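Local coordinates for protein nicotinamide-nucleotide adenylyltransferase NadR family / Ribosylnicotinamide kinase (Lactococcus lactis subsp. cremoris, PDB 6GYE) that binds nicotinamide riboside and probably phosphorylates it, and may also adenylylate the resulting mononucleotide to give NAD+, at residues E166-I171 with H178-V183; R198-S203 with H361-V366. All blocks are in the same frame, centred on the assembly; numbering follows the deposited sequence.

Interaction 1 (E166-I171 with H178-V183). With SO4 (sulfate ion), chain D.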
# COMPACT_ATOMS: atom_id res chain seq x y z
N GLU A 166 -8.19 -11.39 -4.13
CA GLU A 166 -9.48 -11.85 -4.64
C GLU A 166 -10.48 -10.73 -4.90
O GLU A 166 -11.46 -10.94 -5.61
CB GLU A 166 -10.12 -12.83 -3.66
CG GLU A 166 -10.07 -14.28 -4.08
CD GLU A 166 -10.83 -14.54 -5.37
OE1 GLU A 166 -12.04 -14.24 -5.44
OE2 GLU A 166 -10.21 -15.05 -6.34
N HIS A 167 -10.30 -9.56 -4.28
CA HIS A 167 -11.27 -8.49 -4.36
C HIS A 167 -10.64 -7.20 -4.88
O HIS A 167 -11.21 -6.11 -4.74
CB HIS A 167 -11.94 -8.31 -3.00
CG HIS A 167 -12.56 -9.58 -2.49
ND1 HIS A 167 -13.79 -10.03 -2.93
CD2 HIS A 167 -12.11 -10.52 -1.62
CE1 HIS A 167 -14.09 -11.18 -2.33
NE2 HIS A 167 -13.08 -11.50 -1.53
N TRP A 168 -9.51 -7.35 -5.57
CA TRP A 168 -8.65 -6.23 -5.92
C TRP A 168 -9.39 -5.12 -6.66
O TRP A 168 -9.22 -3.94 -6.34
CB TRP A 168 -7.51 -6.77 -6.77
CG TRP A 168 -6.44 -5.82 -7.06
CD1 TRP A 168 -6.23 -5.12 -8.22
CD2 TRP A 168 -5.42 -5.43 -6.14
NE1 TRP A 168 -5.10 -4.32 -8.09
CE2 TRP A 168 -4.59 -4.49 -6.82
CE3 TRP A 168 -5.11 -5.78 -4.82
CZ2 TRP A 168 -3.47 -3.91 -6.22
CZ3 TRP A 168 -4.00 -5.20 -4.22
CH2 TRP A 168 -3.19 -4.28 -4.92
N THR A 169 -10.18 -5.48 -7.68
CA THR A 169 -10.76 -4.44 -8.52
C THR A 169 -11.73 -3.54 -7.76
O THR A 169 -11.99 -2.42 -8.21
CB THR A 169 -11.47 -5.05 -9.74
OG1 THR A 169 -12.52 -5.92 -9.31
CG2 THR A 169 -10.51 -5.79 -10.64
N HIS A 170 -12.23 -3.97 -6.61
CA HIS A 170 -13.15 -3.16 -5.82
C HIS A 170 -12.46 -2.25 -4.83
O HIS A 170 -13.11 -1.35 -4.30
CB HIS A 170 -14.15 -4.06 -5.08
CG HIS A 170 -15.02 -4.85 -6.00
ND1 HIS A 170 -15.57 -6.06 -5.66
CD2 HIS A 170 -15.40 -4.61 -7.28
CE1 HIS A 170 -16.27 -6.52 -6.68
NE2 HIS A 170 -16.18 -5.66 -7.67
N ILE A 171 -11.16 -2.45 -4.57
CA ILE A 171 -10.41 -1.57 -3.69
C ILE A 171 -10.17 -0.24 -4.39
O ILE A 171 -9.76 -0.20 -5.56
CB ILE A 171 -9.07 -2.22 -3.31
CG1 ILE A 171 -9.29 -3.62 -2.75
CG2 ILE A 171 -8.31 -1.34 -2.32
CD1 ILE A 171 -7.97 -4.34 -2.46
N HIS A 178 -0.99 -0.40 -0.37
CA HIS A 178 -0.93 -0.99 0.96
C HIS A 178 -1.21 -2.49 0.93
O HIS A 178 -0.61 -3.26 1.70
CB HIS A 178 -1.91 -0.29 1.90
CG HIS A 178 -1.93 -0.85 3.28
ND1 HIS A 178 -1.04 -0.46 4.26
CD2 HIS A 178 -2.74 -1.78 3.86
CE1 HIS A 178 -1.29 -1.12 5.37
NE2 HIS A 178 -2.31 -1.93 5.16
N PHE A 179 -2.14 -2.92 0.07
CA PHE A 179 -2.57 -4.32 0.06
C PHE A 179 -1.82 -5.17 -0.95
O PHE A 179 -2.13 -6.35 -1.11
CB PHE A 179 -4.07 -4.42 -0.21
CG PHE A 179 -4.91 -3.93 0.92
CD1 PHE A 179 -5.10 -4.71 2.04
CD2 PHE A 179 -5.49 -2.67 0.87
CE1 PHE A 179 -5.87 -4.24 3.10
CE2 PHE A 179 -6.25 -2.20 1.92
CZ PHE A 179 -6.44 -2.98 3.03
N SER A 180 -0.87 -4.57 -1.66
CA SER A 180 -0.19 -5.28 -2.73
C SER A 180 0.74 -6.35 -2.17
O SER A 180 1.38 -6.15 -1.14
CB SER A 180 0.58 -4.28 -3.60
OG SER A 180 1.14 -4.98 -4.67
N LYS A 181 0.77 -7.50 -2.84
CA LYS A 181 1.81 -8.49 -2.60
C LYS A 181 3.06 -8.13 -3.41
O LYS A 181 2.96 -7.68 -4.56
CB LYS A 181 1.30 -9.87 -2.99
CG LYS A 181 0.27 -10.48 -2.00
CD LYS A 181 0.95 -11.06 -0.80
CE LYS A 181 -0.03 -11.78 0.14
NZ LYS A 181 -1.04 -10.80 0.63
N VAL A 182 4.23 -8.36 -2.84
CA VAL A 182 5.49 -7.93 -3.45
C VAL A 182 6.48 -9.10 -3.41
O VAL A 182 6.78 -9.63 -2.33
CB VAL A 182 6.07 -6.69 -2.75
CG1 VAL A 182 7.42 -6.27 -3.36
CG2 VAL A 182 5.08 -5.52 -2.80
N VAL A 183 6.97 -9.50 -4.58
CA VAL A 183 8.00 -10.53 -4.74
C VAL A 183 9.26 -9.86 -5.27
O VAL A 183 9.22 -9.23 -6.34
CB VAL A 183 7.55 -11.62 -5.72
CG1 VAL A 183 8.62 -12.69 -5.87
CG2 VAL A 183 6.23 -12.20 -5.31
S SO4 D . 0.91 2.44 2.74
O1 SO4 D . -0.30 2.80 2.02
O2 SO4 D . 1.94 3.44 2.44
O3 SO4 D . 0.69 2.43 4.17
O4 SO4 D . 1.35 1.10 2.33
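Trp168 lays the outer edge of its six-membered ring against the backbone at Phe179 and Ser180. Trp168 CZ3 is 3.8 Å from Phe179 O, and that oxygen lies near the ring plane, so the indole meets it at an edge and not over a face. Trp168 CH2 reaches the next residue and sits 3.8 Å from Ser180 CA, in an oblique approach. The same edge also touches two side chains, with Trp168 CZ3 4.1 Å from Phe179 CB and CH2 close to Ser180 CB. CG of Trp168 is anti to the backbone N (chi1 -172°), which carries the indole away from its own short 3-10 turn and across to 178-183. The other end of the ring is tied down, because NE1 bonds Asn252 O. Ser180 OG bonds the side-chain ND2 of the same asparagine, so Asn252 links both segments.

Ile171 adds a looser contact, with Ile171 CG2 4.5 Å from Phe179 CD2, again oblique to the ring. One face of the Phe179 ring is taken by His178, whose CD2 stands 3.8 Å above its centre. The His178 ring turns its ND1 edge to a sulfate ion. The two bonds there are weak, the straighter being His178 ND1 to sulfate O3 at 3.4 Å and 156°. Lys65 and Tyr69 also hold the sulfate. Gln165 NE2 bonds Phe179 O, the oxygen at the indole edge.

With an alanine in place of Trp168, a gap would probably open beside Phe179 and Ser180, and Asn252 O would lose its indole partner. The contact joins the part with the five-stranded parallel sheet to the part with the four-stranded one. It packs the loop after helix 151-162 against the entry to strand 181-187, which leads to the probable P-loop of the kinase fold.

Interaction 2 (R198-S203 with H361-V366)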
# COMPACT_ATOMS: atom_id res chain seq x y z
N ARG A 198 10.81 -11.61 -15.54
CA ARG A 198 9.84 -11.38 -16.60
C ARG A 198 8.95 -12.60 -16.81
O ARG A 198 7.74 -12.45 -17.02
CB ARG A 198 10.55 -11.02 -17.90
CG ARG A 198 11.38 -9.75 -17.79
CD ARG A 198 12.11 -9.44 -19.08
NE ARG A 198 12.70 -8.11 -19.04
CZ ARG A 198 13.53 -7.63 -19.95
NH1 ARG A 198 13.86 -8.37 -21.00
NH2 ARG A 198 14.01 -6.41 -19.82
N ARG A 199 9.52 -13.81 -16.75
CA ARG A 199 8.70 -15.00 -16.91
C ARG A 199 7.75 -15.17 -15.73
O ARG A 199 6.56 -15.47 -15.92
CB ARG A 199 9.58 -16.23 -17.10
CG ARG A 199 10.44 -16.09 -18.33
CD ARG A 199 10.35 -17.22 -19.28
NE ARG A 199 11.42 -18.20 -19.14
CZ ARG A 199 12.26 -18.52 -20.11
NH1 ARG A 199 12.16 -17.94 -21.31
NH2 ARG A 199 13.19 -19.45 -19.90
N LEU A 200 8.23 -14.95 -14.49
CA LEU A 200 7.32 -15.05 -13.35
C LEU A 200 6.17 -14.06 -13.47
O LEU A 200 5.00 -14.44 -13.37
CB LEU A 200 8.07 -14.85 -12.03
CG LEU A 200 9.08 -15.92 -11.61
CD1 LEU A 200 9.87 -15.44 -10.40
CD2 LEU A 200 8.41 -17.26 -11.32
N ALA A 201 6.48 -12.78 -13.72
CA ALA A 201 5.45 -11.74 -13.83
C ALA A 201 4.50 -12.01 -14.99
O ALA A 201 3.27 -11.95 -14.84
CB ALA A 201 6.10 -10.36 -14.00
N ARG A 202 5.06 -12.30 -16.17
CA ARG A 202 4.18 -12.51 -17.31
C ARG A 202 3.30 -13.74 -17.11
O ARG A 202 2.19 -13.80 -17.65
CB ARG A 202 5.00 -12.59 -18.60
CG ARG A 202 5.46 -11.18 -19.07
CD ARG A 202 6.62 -11.21 -20.05
NE ARG A 202 6.93 -9.87 -20.53
CZ ARG A 202 8.06 -9.51 -21.13
NH1 ARG A 202 9.04 -10.39 -21.33
NH2 ARG A 202 8.20 -8.26 -21.53
N SER A 203 3.74 -14.70 -16.29
CA SER A 203 2.92 -15.89 -16.06
C SER A 203 1.56 -15.54 -15.46
O SER A 203 0.58 -16.26 -15.67
CB SER A 203 3.63 -16.88 -15.13
OG SER A 203 4.84 -17.33 -15.71
N HIS A 361 10.43 -24.07 -9.49
CA HIS A 361 10.57 -23.81 -8.06
C HIS A 361 10.00 -22.44 -7.69
O HIS A 361 9.23 -22.32 -6.74
CB HIS A 361 12.04 -23.89 -7.65
CG HIS A 361 12.26 -23.92 -6.17
ND1 HIS A 361 13.49 -24.17 -5.60
CD2 HIS A 361 11.39 -23.75 -5.14
CE1 HIS A 361 13.38 -24.14 -4.29
NE2 HIS A 361 12.11 -23.89 -3.98
N ALA A 362 10.36 -21.41 -8.45
CA ALA A 362 9.96 -20.04 -8.12
C ALA A 362 8.46 -19.83 -8.27
O ALA A 362 7.83 -19.18 -7.43
CB ALA A 362 10.73 -19.04 -8.99
N ILE A 363 7.87 -20.33 -9.37
CA ILE A 363 6.44 -20.08 -9.58
C ILE A 363 5.63 -20.83 -8.52
O ILE A 363 4.58 -20.36 -8.08
CB ILE A 363 6.03 -20.43 -11.03
CG1 ILE A 363 4.70 -19.77 -11.38
CG2 ILE A 363 5.94 -21.98 -11.26
CD1 ILE A 363 4.77 -18.24 -11.48
N ASP A 364 6.12 -21.99 -8.06
CA ASP A 364 5.48 -22.66 -6.93
C ASP A 364 5.63 -21.84 -5.65
O ASP A 364 4.69 -21.75 -4.85
CB ASP A 364 6.06 -24.06 -6.76
CG ASP A 364 5.23 -24.93 -5.82
OD1 ASP A 364 3.99 -24.98 -6.00
OD2 ASP A 364 5.81 -25.59 -4.92
N ALA A 365 6.81 -21.25 -5.43
CA ALA A 365 6.97 -20.40 -4.26
C ALA A 365 6.03 -19.20 -4.35
O ALA A 365 5.43 -18.81 -3.35
CB ALA A 365 8.42 -19.96 -4.10
N VAL A 366 5.86 -18.65 -5.55
CA VAL A 366 4.87 -17.58 -5.75
C VAL A 366 3.49 -18.05 -5.33
O VAL A 366 2.76 -17.37 -4.60
CB VAL A 366 4.89 -17.08 -7.20
CG1 VAL A 366 3.72 -16.13 -7.47
CG2 VAL A 366 6.22 -16.35 -7.48
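The carbonyl oxygen of Arg199 is gripped twice by Ser203, the residue whose CB also touches Ile363 of the other helix. Ser203 OG donates to Arg199 O at 2.5 Å, and Ser203 N donates to the same oxygen at 2.9 Å. The two donors come from opposite faces of the carbonyl plane, with OG tilted 34° out of it. OG also bonds the hydroxyl of Tyr359, which lies on the same helix as Ile363. The serine is thus joined both to its own helix and to the one beside it.

The setting is a P-loop NTPase fold. Helix 193-203 starts at the end of the probable Walker A motif, and helix 358-370 lies beside it near the C-terminal end of the chain. The short axes pass 10.5 Å apart at an angle of 45° between their N-to-C directions. Both helices reach the parallel sheet: Leu200 and Val366 touch Phe257 of one strand, and Leu200, Ala362 and Ala365 touch Leu298 of another.

Leu200 carries the contact. Both of its methyls meet Ala362, whose CB lies 3.7 Å from Leu200 CD2 and 4.0 Å from Leu200 CD1. The small alanine lets the forked end of the leucine come close to the backbone of helix 358-370. CD2 goes further along that helix and also meets the N of Ile363. Apart from that backbone N, the leucine meets carbon atoms here.

Ile363 approaches with the end of its longer branch. A chi1 of -161° swings CG1 to the far side from its own N. From there, Ile363 CD1 lies beside Leu200 CD2 at 3.8 Å and, in a different direction, reaches Ser203 CB at 4.1 Å.

Overall arrangement
The two contacts follow one another along the chain, and strand 181-187 connects them. Interaction 1 lies just before the start of this strand, and the helix of interaction 2 that follows it begins within the probable P-loop. Their centres are 18 Å apart, and their nearest atoms are about 5 Å apart without touching. Interaction 1 lies nearer the middle of the chain, its centre about 8 Å from the chain's centre, whereas that of interaction 2 is about 22 Å out. The side chain of Ser180 in interaction 1 lies about 7 Å from the bound nicotinamide riboside. Strand 255-259 is shared, since Val256 touches Ser180 and Phe257 touches Leu200, while Leu258 belongs to the riboside pocket.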